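Local coordinates for cytokinesis protein 2 (PDB 4WPE) that forms rings at the yeast division site that coincide with the septins and later the actin ring, and mediates the cytoskeletal rearrangements needed for cytokinesis, at residues A[35-40]-A[224-229]; A[28-33]-A[220-225]; A[109-114]-A[231-236]; A[45-50]-A[101-106]. All blocks are in the same frame, centred on the assembly; numbering follows the deposited sequence.

Interaction 1 of 4, residues A[35-40]-A[224-229]; sequences RSCDSM and NARISF
Ser-36 and Arg-226 both reach for one carboxylate oxygen, OD2 of Asp-74 of the second subunit. Ser-36 OG makes a hydrogen bond to this oxygen of Asp-74, and Arg-226 NH2 forms a salt bridge with the same Asp-74 of the second subunit. The shared acceptor is consistent with the closeness of the two side chains. Ser-36 OG lies 3.7 Å from Arg-226 NH2, at the edge of the guanidinium and close to its plane. Ser-36 CB follows at 3.8 Å from the same NH2. Cys-37 adds its sulfur, with SG 4.0 Å from Arg-226 NE. It approaches the guanidinium obliquely.

Arg-226 has to bridge a wide gap, since its CA and that of Cys-37 are 8.9 Å apart. It does so with an extended chain: CG is anti to the backbone N (chi1 177°), and the chain stays stretched as far as NE. NE also makes a weak hydrogen bond to Gly-33 O, near the end of helix 21-35. Arg-226 also packs on Leu-118 of helix 76-162. Ser-36 packs on Phe-82 of the second subunit.

This is a buried contact in the F-BAR domain, its centre about 4 Å from the centre of the chain. Asp-74 of the second subunit and Glu-223, which meets NH1, probably offset the buried arginine charge together. The closeness of Ser-36 and Arg-226 therefore probably depends on the dimer as well as on the fold of one subunit.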
loop_
_atom_site.group_PDB
_atom_site.type_symbol
_atom_site.label_atom_id
_atom_site.label_comp_id
_atom_site.label_asym_id
_atom_site.label_seq_id
_atom_site.Cartn_x
_atom_site.Cartn_y
_atom_site.Cartn_z
ATOM N N ARG A 35 -10.101 4.708 -27.582
ATOM C CA ARG A 35 -10.180 3.415 -26.907
ATOM C C ARG A 35 -8.966 3.200 -26.014
ATOM O O ARG A 35 -9.042 2.509 -25.001
ATOM C CB ARG A 35 -10.284 2.272 -27.920
ATOM C CG ARG A 35 -11.527 2.315 -28.789
ATOM C CD ARG A 35 -11.335 1.493 -30.054
ATOM N NE ARG A 35 -12.536 1.479 -30.884
ATOM C CZ ARG A 35 -12.801 0.555 -31.802
ATOM N NH1 ARG A 35 -11.946 -0.436 -32.016
ATOM N NH2 ARG A 35 -13.921 0.624 -32.509
ATOM N N SER A 36 -7.847 3.802 -26.401
ATOM C CA SER A 36 -6.603 3.679 -25.655
ATOM C C SER A 36 -6.708 4.349 -24.286
ATOM O O SER A 36 -5.939 4.039 -23.374
ATOM C CB SER A 36 -5.447 4.280 -26.456
ATOM O OG SER A 36 -4.276 4.386 -25.669
ATOM N N CYS A 37 -7.661 5.266 -24.144
ATOM C CA CYS A 37 -7.901 5.923 -22.863
ATOM C C CYS A 37 -8.426 4.930 -21.833
ATOM O O CYS A 37 -8.162 5.066 -20.638
ATOM C CB CYS A 37 -8.889 7.083 -23.020
ATOM S SG CYS A 37 -8.236 8.540 -23.871
ATOM N N ASP A 38 -9.164 3.927 -22.302
ATOM C CA ASP A 38 -9.733 2.912 -21.422
ATOM C C ASP A 38 -8.651 2.159 -20.650
ATOM O O ASP A 38 -8.917 1.578 -19.599
ATOM C CB ASP A 38 -10.583 1.922 -22.223
ATOM C CG ASP A 38 -11.846 2.550 -22.777
ATOM O OD1 ASP A 38 -12.506 3.315 -22.043
ATOM O OD2 ASP A 38 -12.182 2.277 -23.947
ATOM N N SER A 39 -7.434 2.168 -21.182
ATOM C CA SER A 39 -6.307 1.544 -20.508
ATOM C C SER A 39 -6.020 2.261 -19.195
ATOM O O SER A 39 -5.838 1.627 -18.154
ATOM C CB SER A 39 -5.065 1.561 -21.402
ATOM O OG SER A 39 -5.308 0.920 -22.643
HETATM N N MSE A 40 -5.987 3.589 -19.249
HETATM C CA MSE A 40 -5.690 4.390 -18.068
HETATM C C MSE A 40 -6.919 4.572 -17.179
HETATM O O MSE A 40 -6.802 4.576 -15.951
HETATM C CB MSE A 40 -5.122 5.752 -18.477
HETATM C CG MSE A 40 -3.636 5.717 -18.814
HETATM SE SE MSE A 40 -2.566 4.995 -17.342
HETATM C CE MSE A 40 -0.815 4.964 -18.200
ATOM N N ASN A 224 -4.767 16.740 -29.950
ATOM C CA ASN A 224 -3.993 17.630 -29.090
ATOM C C ASN A 224 -4.633 17.768 -27.712
ATOM O O ASN A 224 -3.940 17.801 -26.694
ATOM C CB ASN A 224 -3.842 19.009 -29.735
ATOM C CG ASN A 224 -2.822 19.874 -29.021
ATOM O OD1 ASN A 224 -3.127 20.515 -28.015
ATOM N ND2 ASN A 224 -1.600 19.892 -29.538
ATOM N N ALA A 225 -5.960 17.842 -27.688
ATOM C CA ALA A 225 -6.696 17.935 -26.434
ATOM C C ALA A 225 -6.679 16.600 -25.701
ATOM O O ALA A 225 -6.813 16.554 -24.483
ATOM C CB ALA A 225 -8.126 18.383 -26.685
ATOM N N ARG A 226 -6.515 15.514 -26.451
ATOM C CA ARG A 226 -6.446 14.183 -25.860
ATOM C C ARG A 226 -5.083 13.930 -25.212
ATOM O O ARG A 226 -5.005 13.481 -24.067
ATOM C CB ARG A 226 -6.732 13.115 -26.912
ATOM C CG ARG A 226 -6.610 11.695 -26.391
ATOM C CD ARG A 226 -6.639 10.685 -27.530
ATOM N NE ARG A 226 -6.079 9.406 -27.115
ATOM C CZ ARG A 226 -4.816 9.043 -27.316
ATOM N NH1 ARG A 226 -3.982 9.861 -27.945
ATOM N NH2 ARG A 226 -4.390 7.860 -26.897
ATOM N N ILE A 227 -4.016 14.217 -25.952
ATOM C CA ILE A 227 -2.662 14.065 -25.431
ATOM C C ILE A 227 -2.444 14.926 -24.190
ATOM O O ILE A 227 -2.017 14.431 -23.151
ATOM C CB ILE A 227 -1.598 14.438 -26.480
ATOM C CG1 ILE A 227 -1.757 13.591 -27.746
ATOM C CG2 ILE A 227 -0.202 14.265 -25.902
ATOM C CD1 ILE A 227 -1.595 12.110 -27.513
ATOM N N SER A 228 -2.747 16.215 -24.307
ATOM C CA SER A 228 -2.498 17.173 -23.235
ATOM C C SER A 228 -3.277 16.849 -21.964
ATOM O O SER A 228 -2.749 16.971 -20.857
ATOM C CB SER A 228 -2.842 18.589 -23.705
ATOM O OG SER A 228 -1.940 19.023 -24.707
ATOM N N PHE A 229 -4.532 16.441 -22.128
ATOM C CA PHE A 229 -5.378 16.093 -20.990
ATOM C C PHE A 229 -4.799 14.896 -20.237
ATOM O O PHE A 229 -4.682 14.924 -19.013
ATOM C CB PHE A 229 -6.808 15.800 -21.453
ATOM C CG PHE A 229 -7.767 15.505 -20.334
ATOM C CD1 PHE A 229 -8.487 16.526 -19.734
ATOM C CD2 PHE A 229 -7.958 14.206 -19.888
ATOM C CE1 PHE A 229 -9.374 16.255 -18.705
ATOM C CE2 PHE A 229 -8.840 13.930 -18.860
ATOM C CZ PHE A 229 -9.550 14.956 -18.269
#

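Interaction 2 of 4, residues A[28-33]-A[220-225]; sequences GHISQG and QEMENA
Met-222, a selenomethionine, makes the apolar part of the contact: its CE comes within 4.5 Å of Ile-30 CG2. Arg-121 and Leu-125 of helix 76-162 also pack on it. Glu-223 comes next and reaches across to both His-29 and Ile-30. Its CG is anti to the backbone N (chi1 -179°) and the chain then bends at chi2, which lays the carboxylate against helix 21-35. OE1 is 4.1 Å from Ile-30 CG1, the two side chains lying alongside but heading opposite ways. OE2 approaches the His-29 ring obliquely, 3.5 Å from NE2, with ring and carboxylate planes 42° apart. The main charge partner of Glu-223 is Arg-226, through a salt bridge from NH1 to OE2.

In this F-BAR bundle segments 28-33 and 220-225 run roughly the same way, their axes 28° apart in direction and 10.4 Å at closest. A water bonds weakly to Glu-223 OE2 and, at 2.8 Å, to His-29 O. It sits over the centre of one face of the His-29 ring, which also stacks with Phe-271 of the second subunit. An alanine at His-29 would probably leave Phe-271 without its stacking partner and the water without the ring beneath it. Asn-224 packs on Ala-264 of the second subunit.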
loop_
_atom_site.group_PDB
_atom_site.type_symbol
_atom_site.label_atom_id
_atom_site.label_comp_id
_atom_site.label_asym_id
_atom_site.label_seq_id
_atom_site.Cartn_x
_atom_site.Cartn_y
_atom_site.Cartn_z
ATOM N N GLY A 28 -8.777 6.829 -38.203
ATOM C CA GLY A 28 -8.376 5.608 -37.531
ATOM C C GLY A 28 -7.526 5.904 -36.312
ATOM O O GLY A 28 -7.691 5.279 -35.262
ATOM N N HIS A 29 -6.623 6.871 -36.451
ATOM C CA HIS A 29 -5.702 7.225 -35.378
ATOM C C HIS A 29 -6.413 7.838 -34.169
ATOM O O HIS A 29 -6.145 7.462 -33.026
ATOM C CB HIS A 29 -4.633 8.193 -35.888
ATOM C CG HIS A 29 -3.618 8.566 -34.861
ATOM N ND1 HIS A 29 -2.947 7.620 -34.093
ATOM C CD2 HIS A 29 -3.145 9.763 -34.452
ATOM C CE1 HIS A 29 -2.122 8.227 -33.277
ATOM N NE2 HIS A 29 -2.216 9.538 -33.471
ATOM N N ILE A 30 -7.311 8.785 -34.427
ATOM C CA ILE A 30 -8.055 9.443 -33.359
ATOM C C ILE A 30 -8.956 8.439 -32.640
ATOM O O ILE A 30 -9.067 8.454 -31.413
ATOM C CB ILE A 30 -8.896 10.628 -33.903
ATOM C CG1 ILE A 30 -8.068 11.915 -33.907
ATOM C CG2 ILE A 30 -10.148 10.849 -33.068
ATOM C CD1 ILE A 30 -7.012 11.983 -34.989
ATOM N N SER A 31 -9.573 7.550 -33.413
ATOM C CA SER A 31 -10.481 6.544 -32.870
ATOM C C SER A 31 -9.763 5.546 -31.965
ATOM O O SER A 31 -10.276 5.173 -30.911
ATOM C CB SER A 31 -11.184 5.799 -34.006
ATOM O OG SER A 31 -11.698 4.557 -33.562
ATOM N N GLN A 32 -8.577 5.113 -32.378
ATOM C CA GLN A 32 -7.831 4.138 -31.596
ATOM C C GLN A 32 -7.272 4.796 -30.339
ATOM O O GLN A 32 -7.031 4.129 -29.332
ATOM C CB GLN A 32 -6.704 3.514 -32.424
ATOM C CG GLN A 32 -5.372 4.248 -32.348
ATOM C CD GLN A 32 -4.195 3.364 -32.723
ATOM O OE1 GLN A 32 -4.372 2.213 -33.126
ATOM N NE2 GLN A 32 -2.986 3.896 -32.583
ATOM N N GLY A 33 -7.080 6.110 -30.403
ATOM C CA GLY A 33 -6.568 6.862 -29.275
ATOM C C GLY A 33 -7.632 7.030 -28.210
ATOM O O GLY A 33 -7.332 7.173 -27.023
ATOM N N GLN A 220 -7.002 17.531 -35.476
ATOM C CA GLN A 220 -5.726 17.856 -34.852
ATOM C C GLN A 220 -5.937 18.519 -33.493
ATOM O O GLN A 220 -5.098 18.413 -32.602
ATOM C CB GLN A 220 -4.904 18.758 -35.773
ATOM C CG GLN A 220 -3.544 19.134 -35.228
ATOM C CD GLN A 220 -2.744 19.972 -36.198
ATOM O OE1 GLN A 220 -2.752 19.723 -37.403
ATOM N NE2 GLN A 220 -2.053 20.982 -35.678
ATOM N N GLU A 221 -7.069 19.196 -33.337
ATOM C CA GLU A 221 -7.424 19.796 -32.058
ATOM C C GLU A 221 -7.901 18.723 -31.088
ATOM O O GLU A 221 -7.646 18.805 -29.886
ATOM C CB GLU A 221 -8.502 20.866 -32.243
ATOM C CG GLU A 221 -9.059 21.425 -30.944
ATOM C CD GLU A 221 -10.137 22.466 -31.173
ATOM O OE1 GLU A 221 -9.806 23.572 -31.655
ATOM O OE2 GLU A 221 -11.314 22.177 -30.878
HETATM N N MSE A 222 -8.593 17.717 -31.616
HETATM C CA MSE A 222 -9.067 16.599 -30.805
HETATM C C MSE A 222 -7.908 15.833 -30.182
HETATM O O MSE A 222 -7.862 15.628 -28.967
HETATM C CB MSE A 222 -9.910 15.639 -31.642
HETATM C CG MSE A 222 -11.272 16.164 -32.037
HETATM SE SE MSE A 222 -12.460 14.687 -32.467
HETATM C CE MSE A 222 -12.508 13.838 -30.714
ATOM N N GLU A 223 -6.978 15.403 -31.028
ATOM C CA GLU A 223 -5.826 14.643 -30.572
ATOM C C GLU A 223 -4.977 15.470 -29.615
ATOM O O GLU A 223 -4.528 14.967 -28.586
ATOM C CB GLU A 223 -4.985 14.172 -31.762
ATOM C CG GLU A 223 -3.768 13.337 -31.380
ATOM C CD GLU A 223 -4.121 11.932 -30.902
ATOM O OE1 GLU A 223 -5.316 11.564 -30.917
ATOM O OE2 GLU A 223 -3.193 11.192 -30.507
ATOM N N ASN A 224 -4.767 16.740 -29.950
ATOM C CA ASN A 224 -3.993 17.630 -29.090
ATOM C C ASN A 224 -4.633 17.768 -27.712
ATOM O O ASN A 224 -3.940 17.801 -26.694
ATOM C CB ASN A 224 -3.842 19.009 -29.735
ATOM C CG ASN A 224 -2.822 19.874 -29.021
ATOM O OD1 ASN A 224 -3.127 20.515 -28.015
ATOM N ND2 ASN A 224 -1.600 19.892 -29.538
ATOM N N ALA A 225 -5.960 17.842 -27.688
ATOM C CA ALA A 225 -6.696 17.935 -26.434
ATOM C C ALA A 225 -6.679 16.600 -25.701
ATOM O O ALA A 225 -6.813 16.554 -24.483
ATOM C CB ALA A 225 -8.126 18.383 -26.685
HETATM O O HOH W 1 -4.581 8.741 -31.134
#

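Interaction 3 of 4, residues A[109-114]-A[231-236]; sequences TDTKAF and QSKLQQ
Van der Waals contact joins Thr-111 to Lys-233, and both touching residues of helix 76-162 meet this one lysine. Thr-111 OG1 lies 3.7 Å from Lys-233 CG, and the two side chains lie alongside, pointing opposite ways. The lysine chain bends at chi2 (-38°), which carries CE past Asp-110. There Lys-233 CE is 4.4 Å from Asp-110 CB, at the less buried margin of the contact.

Helix 37-71 adds apolar packing: Thr-111 touches Ile-41 and Phe-44, and Leu-234 touches Phe-44. Three long helices of the F-BAR bundle thus meet here. Helices 76-162 and 170-259 run in opposite directions past each other.

Two of the hydrogen bonds stay within a helix. Thr-111 OG1 bonds to Ile-107 O, one turn back. Lys-233 NZ bonds to Gln-236 OE1 at 2.9 Å, tilted 16° from the plane of that amide carbonyl. Others reach beyond the helix. Lys-233 NZ makes a weak hydrogen bond to Gln-106 O of helix 76-162, and Gln-231 NE2 bonds to Leu-259 O and Phe-262 O of the second subunit.

Charge is the last element. Asp-110 OD1 and Lys-233 NZ stand 4.5 Å apart, too far for a salt bridge, though their opposite charges probably attract. A serine in place of Lys-233 would probably leave a gap beside Thr-111, take the positive charge from near Asp-110 and free the Gln-236 amide to turn.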
loop_
_atom_site.group_PDB
_atom_site.type_symbol
_atom_site.label_atom_id
_atom_site.label_comp_id
_atom_site.label_asym_id
_atom_site.label_seq_id
_atom_site.Cartn_x
_atom_site.Cartn_y
_atom_site.Cartn_z
ATOM N N THR A 109 -12.725 9.832 -12.622
ATOM C CA THR A 109 -14.024 10.315 -13.066
ATOM C C THR A 109 -13.883 11.340 -14.188
ATOM O O THR A 109 -14.591 11.269 -15.193
ATOM C CB THR A 109 -14.814 10.931 -11.894
ATOM O OG1 THR A 109 -15.254 9.886 -11.017
ATOM C CG2 THR A 109 -16.023 11.707 -12.395
ATOM N N ASP A 110 -12.956 12.277 -14.024
ATOM C CA ASP A 110 -12.765 13.338 -15.006
ATOM C C ASP A 110 -12.144 12.819 -16.301
ATOM O O ASP A 110 -12.321 13.420 -17.363
ATOM C CB ASP A 110 -11.905 14.462 -14.423
ATOM C CG ASP A 110 -12.671 15.326 -13.433
ATOM O OD1 ASP A 110 -12.060 15.808 -12.454
ATOM O OD2 ASP A 110 -13.887 15.528 -13.637
ATOM N N THR A 111 -11.424 11.703 -16.217
ATOM C CA THR A 111 -10.824 11.102 -17.406
ATOM C C THR A 111 -11.851 10.274 -18.173
ATOM O O THR A 111 -11.914 10.328 -19.403
ATOM C CB THR A 111 -9.619 10.213 -17.052
ATOM O OG1 THR A 111 -8.597 11.017 -16.445
ATOM C CG2 THR A 111 -9.054 9.551 -18.295
ATOM N N LYS A 112 -12.658 9.511 -17.443
ATOM C CA LYS A 112 -13.723 8.731 -18.060
ATOM C C LYS A 112 -14.733 9.653 -18.740
ATOM O O LYS A 112 -15.146 9.408 -19.874
ATOM C CB LYS A 112 -14.423 7.851 -17.022
ATOM C CG LYS A 112 -15.865 7.524 -17.369
ATOM C CD LYS A 112 -16.361 6.269 -16.669
ATOM C CE LYS A 112 -17.873 6.141 -16.806
ATOM N NZ LYS A 112 -18.356 4.762 -16.522
ATOM N N ALA A 113 -15.116 10.719 -18.041
ATOM C CA ALA A 113 -16.079 11.680 -18.566
ATOM C C ALA A 113 -15.550 12.374 -19.813
ATOM O O ALA A 113 -16.281 12.567 -20.786
ATOM C CB ALA A 113 -16.433 12.706 -17.507
ATOM N N PHE A 114 -14.275 12.749 -19.778
ATOM C CA PHE A 114 -13.653 13.430 -20.904
ATOM C C PHE A 114 -13.535 12.500 -22.106
ATOM O O PHE A 114 -13.709 12.923 -23.247
ATOM C CB PHE A 114 -12.278 13.964 -20.510
ATOM C CG PHE A 114 -11.579 14.704 -21.609
ATOM C CD1 PHE A 114 -11.996 15.968 -21.987
ATOM C CD2 PHE A 114 -10.500 14.133 -22.264
ATOM C CE1 PHE A 114 -11.352 16.654 -23.004
ATOM C CE2 PHE A 114 -9.850 14.811 -23.280
ATOM C CZ PHE A 114 -10.277 16.073 -23.650
ATOM N N GLN A 231 -1.755 13.922 -20.440
ATOM C CA GLN A 231 -0.448 14.361 -19.967
ATOM C C GLN A 231 -0.560 15.049 -18.606
ATOM O O GLN A 231 0.232 14.780 -17.707
ATOM C CB GLN A 231 0.196 15.297 -20.992
ATOM C CG GLN A 231 1.683 15.524 -20.795
ATOM C CD GLN A 231 2.307 16.270 -21.959
ATOM O OE1 GLN A 231 1.656 16.510 -22.974
ATOM N NE2 GLN A 231 3.574 16.640 -21.816
ATOM N N SER A 232 -1.552 15.923 -18.452
ATOM C CA SER A 232 -1.742 16.643 -17.192
ATOM C C SER A 232 -2.298 15.728 -16.107
ATOM O O SER A 232 -1.939 15.855 -14.936
ATOM C CB SER A 232 -2.677 17.840 -17.381
ATOM O OG SER A 232 -4.024 17.418 -17.518
ATOM N N LYS A 233 -3.178 14.812 -16.502
ATOM C CA LYS A 233 -3.787 13.884 -15.556
ATOM C C LYS A 233 -2.761 12.911 -14.979
ATOM O O LYS A 233 -2.926 12.415 -13.867
ATOM C CB LYS A 233 -4.926 13.110 -16.221
ATOM C CG LYS A 233 -6.227 13.882 -16.294
ATOM C CD LYS A 233 -6.447 14.701 -15.034
ATOM C CE LYS A 233 -7.712 15.529 -15.132
ATOM N NZ LYS A 233 -7.888 16.411 -13.945
ATOM N N LEU A 234 -1.701 12.644 -15.732
ATOM C CA LEU A 234 -0.673 11.720 -15.275
ATOM C C LEU A 234 0.310 12.384 -14.311
ATOM O O LEU A 234 0.950 11.698 -13.512
ATOM C CB LEU A 234 0.076 11.119 -16.465
ATOM C CG LEU A 234 -0.668 9.972 -17.159
ATOM C CD1 LEU A 234 0.106 9.451 -18.363
ATOM C CD2 LEU A 234 -0.945 8.848 -16.172
ATOM N N GLN A 235 0.438 13.707 -14.376
ATOM C CA GLN A 235 1.266 14.396 -13.390
ATOM C C GLN A 235 0.461 14.502 -12.104
ATOM O O GLN A 235 0.964 14.202 -11.024
ATOM C CB GLN A 235 1.713 15.780 -13.881
ATOM C CG GLN A 235 3.208 16.122 -13.653
ATOM C CD GLN A 235 3.649 16.236 -12.187
ATOM O OE1 GLN A 235 2.942 15.842 -11.269
ATOM N NE2 GLN A 235 4.841 16.787 -11.976
ATOM N N GLN A 236 -0.802 14.902 -12.228
ATOM C CA GLN A 236 -1.707 14.947 -11.082
ATOM C C GLN A 236 -1.697 13.614 -10.345
ATOM O O GLN A 236 -1.799 13.560 -9.121
ATOM C CB GLN A 236 -3.126 15.293 -11.523
ATOM C CG GLN A 236 -3.292 16.729 -11.952
ATOM C CD GLN A 236 -4.634 16.977 -12.599
ATOM O OE1 GLN A 236 -5.653 16.436 -12.168
ATOM N NE2 GLN A 236 -4.644 17.796 -13.641
#

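Interaction 4 of 4, residues A[45-50]-A[101-106]; sequences KQRSEL and EILFRQ
Ser-48 and Leu-103 meet where the two backbones come nearest, with CA atoms 5.3 Å apart. Ser-48 CB rests against Leu-103 CB at 3.7 Å. On one flank, Arg-47 CG lies 3.9 Å from Leu-103 CD1, and that methyl also touches Arg-47 NH1. On another, Ser-48 OG comes to the edge of the Phe-104 ring, near its plane and 3.7 Å from CD1. CG of Phe-104 is anti to its backbone N (chi1 -177°), which sets the ring beside the serine at the exposed margin.

The next shell fixes these groups. Ser-48 OG bonds back to Lys-45 O at 2.7 Å, in the carbonyl plane and on a lone pair. Lys-45 O also accepts the helical bond from Glu-49 N. The serine hydroxyl is thus satisfied within its own helix, and its side chain stays small enough to allow a close approach. Arg-47 bends at chi2 and chi3. Its NH1 forms a salt bridge with Glu-51 and a hydrogen bond with Gln-99, while NE pairs with Glu-89 of the second subunit.

Further out, Leu-103 packs on Phe-237 of helix 170-259, and Phe-104 O accepts a hydrogen bond from Thr-109 OG1 beyond a wider pi-type turn at 102-106. The axes of the two segments pass 8.3 Å apart, at 147° between their directions. Such antiparallel packing of long helices, with the second subunit close by, is characteristic of the dimeric F-BAR helical bundle.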
loop_
_atom_site.group_PDB
_atom_site.type_symbol
_atom_site.label_atom_id
_atom_site.label_comp_id
_atom_site.label_asym_id
_atom_site.label_seq_id
_atom_site.Cartn_x
_atom_site.Cartn_y
_atom_site.Cartn_z
ATOM N N LYS A 45 -9.071 3.545 -11.862
ATOM C CA LYS A 45 -10.145 3.011 -11.038
ATOM C C LYS A 45 -9.632 1.931 -10.093
ATOM O O LYS A 45 -9.827 2.015 -8.881
ATOM C CB LYS A 45 -11.264 2.450 -11.916
ATOM C CG LYS A 45 -12.438 1.893 -11.136
ATOM C CD LYS A 45 -13.547 1.424 -12.061
ATOM C CE LYS A 45 -14.773 1.005 -11.267
ATOM N NZ LYS A 45 -15.621 0.047 -12.026
ATOM N N GLN A 46 -8.972 0.920 -10.653
ATOM C CA GLN A 46 -8.471 -0.202 -9.865
ATOM C C GLN A 46 -7.427 0.243 -8.849
ATOM O O GLN A 46 -7.418 -0.226 -7.712
ATOM C CB GLN A 46 -7.886 -1.280 -10.777
ATOM C CG GLN A 46 -8.902 -1.916 -11.703
ATOM C CD GLN A 46 -8.522 -3.333 -12.088
ATOM O OE1 GLN A 46 -8.193 -3.612 -13.244
ATOM N NE2 GLN A 46 -8.568 -4.241 -11.116
ATOM N N ARG A 47 -6.548 1.142 -9.273
ATOM C CA ARG A 47 -5.555 1.735 -8.386
ATOM C C ARG A 47 -6.224 2.496 -7.236
ATOM O O ARG A 47 -5.764 2.442 -6.097
ATOM C CB ARG A 47 -4.636 2.664 -9.179
ATOM C CG ARG A 47 -3.688 3.489 -8.341
ATOM C CD ARG A 47 -2.486 2.687 -7.900
ATOM N NE ARG A 47 -1.276 3.502 -7.933
ATOM C CZ ARG A 47 -0.905 4.326 -6.960
ATOM N NH1 ARG A 47 -1.654 4.448 -5.875
ATOM N NH2 ARG A 47 0.213 5.031 -7.074
ATOM N N SER A 48 -7.310 3.199 -7.543
ATOM C CA SER A 48 -8.072 3.915 -6.524
ATOM C C SER A 48 -8.668 2.945 -5.513
ATOM O O SER A 48 -8.599 3.170 -4.303
ATOM C CB SER A 48 -9.186 4.745 -7.163
ATOM O OG SER A 48 -10.396 4.005 -7.215
ATOM N N GLU A 49 -9.253 1.866 -6.025
ATOM C CA GLU A 49 -9.894 0.866 -5.183
ATOM C C GLU A 49 -8.865 0.155 -4.312
ATOM O O GLU A 49 -9.176 -0.296 -3.209
ATOM C CB GLU A 49 -10.661 -0.145 -6.042
ATOM N N LEU A 50 -7.636 0.072 -4.812
ATOM C CA LEU A 50 -6.548 -0.584 -4.093
ATOM C C LEU A 50 -6.101 0.219 -2.876
ATOM O O LEU A 50 -5.878 -0.338 -1.797
ATOM C CB LEU A 50 -5.360 -0.813 -5.030
ATOM C CG LEU A 50 -4.083 -1.387 -4.408
ATOM C CD1 LEU A 50 -4.346 -2.761 -3.817
ATOM C CD2 LEU A 50 -2.962 -1.450 -5.440
ATOM N N GLU A 101 -9.150 8.827 -2.677
ATOM C CA GLU A 101 -10.280 9.667 -3.055
ATOM C C GLU A 101 -9.934 10.593 -4.223
ATOM O O GLU A 101 -10.756 10.802 -5.113
ATOM C CB GLU A 101 -10.765 10.478 -1.850
ATOM C CG GLU A 101 -11.076 9.617 -0.630
ATOM C CD GLU A 101 -11.468 10.430 0.593
ATOM O OE1 GLU A 101 -11.187 11.648 0.617
ATOM O OE2 GLU A 101 -12.045 9.847 1.536
ATOM N N ILE A 102 -8.722 11.141 -4.228
ATOM C CA ILE A 102 -8.277 11.976 -5.341
ATOM C C ILE A 102 -8.281 11.167 -6.634
ATOM O O ILE A 102 -8.660 11.660 -7.697
ATOM C CB ILE A 102 -6.864 12.545 -5.109
ATOM C CG1 ILE A 102 -6.860 13.518 -3.932
ATOM C CG2 ILE A 102 -6.351 13.250 -6.360
ATOM C CD1 ILE A 102 -5.480 14.036 -3.585
ATOM N N LEU A 103 -7.869 9.910 -6.529
ATOM C CA LEU A 103 -7.788 9.043 -7.693
ATOM C C LEU A 103 -9.169 8.752 -8.274
ATOM O O LEU A 103 -9.358 8.812 -9.483
ATOM C CB LEU A 103 -7.067 7.737 -7.344
ATOM C CG LEU A 103 -5.545 7.848 -7.197
ATOM C CD1 LEU A 103 -4.973 6.653 -6.452
ATOM C CD2 LEU A 103 -4.873 7.997 -8.552
ATOM N N PHE A 104 -10.142 8.456 -7.421
ATOM C CA PHE A 104 -11.441 8.026 -7.921
ATOM C C PHE A 104 -12.236 9.144 -8.595
ATOM O O PHE A 104 -12.917 8.905 -9.593
ATOM C CB PHE A 104 -12.282 7.420 -6.797
ATOM C CG PHE A 104 -13.606 6.885 -7.262
ATOM C CD1 PHE A 104 -13.691 5.637 -7.858
ATOM C CD2 PHE A 104 -14.764 7.634 -7.118
ATOM C CE1 PHE A 104 -14.906 5.141 -8.297
ATOM C CE2 PHE A 104 -15.981 7.145 -7.553
ATOM C CZ PHE A 104 -16.052 5.896 -8.143
ATOM N N ARG A 105 -12.153 10.357 -8.063
ATOM C CA ARG A 105 -13.055 11.418 -8.504
ATOM C C ARG A 105 -12.391 12.502 -9.345
ATOM O O ARG A 105 -12.961 12.948 -10.339
ATOM C CB ARG A 105 -13.735 12.056 -7.292
ATOM C CG ARG A 105 -13.706 11.185 -6.051
ATOM C CD ARG A 105 -14.863 11.487 -5.118
ATOM N NE ARG A 105 -14.813 10.652 -3.924
ATOM C CZ ARG A 105 -14.558 11.113 -2.704
ATOM N NH1 ARG A 105 -14.340 12.406 -2.514
ATOM N NH2 ARG A 105 -14.527 10.280 -1.671
ATOM N N GLN A 106 -11.197 12.936 -8.964
ATOM C CA GLN A 106 -10.560 14.021 -9.703
ATOM C C GLN A 106 -9.850 13.560 -10.972
ATOM O O GLN A 106 -9.767 14.314 -11.943
ATOM C CB GLN A 106 -9.572 14.770 -8.814
ATOM C CG GLN A 106 -10.152 15.226 -7.497
ATOM C CD GLN A 106 -9.112 15.887 -6.626
ATOM O OE1 GLN A 106 -8.084 16.353 -7.116
ATOM N NE2 GLN A 106 -9.365 15.922 -5.325
#

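In the fold
The four contacts lie in a row along the F-BAR helical bundle. Interactions 1, 2 and 3 share helix 170-259, set against the start of helix 37-71, helix 21-35 and helix 76-162 respectively. Interaction 4 joins helices 37-71 and 76-162. Neighbouring centres are about 8 to 11 Å apart, those of interactions 2 and 4 about 25 Å. Phe-229 and Phe-114 stack between interactions 1 and 3. Along the chain, interactions 1 and 2 both span interaction 4, end on the same stretch of helix 170-259 and each cross with interaction 3, which opens after interaction 4 closes. All four also touch the second subunit, consistent with a bundle completed by the dimer.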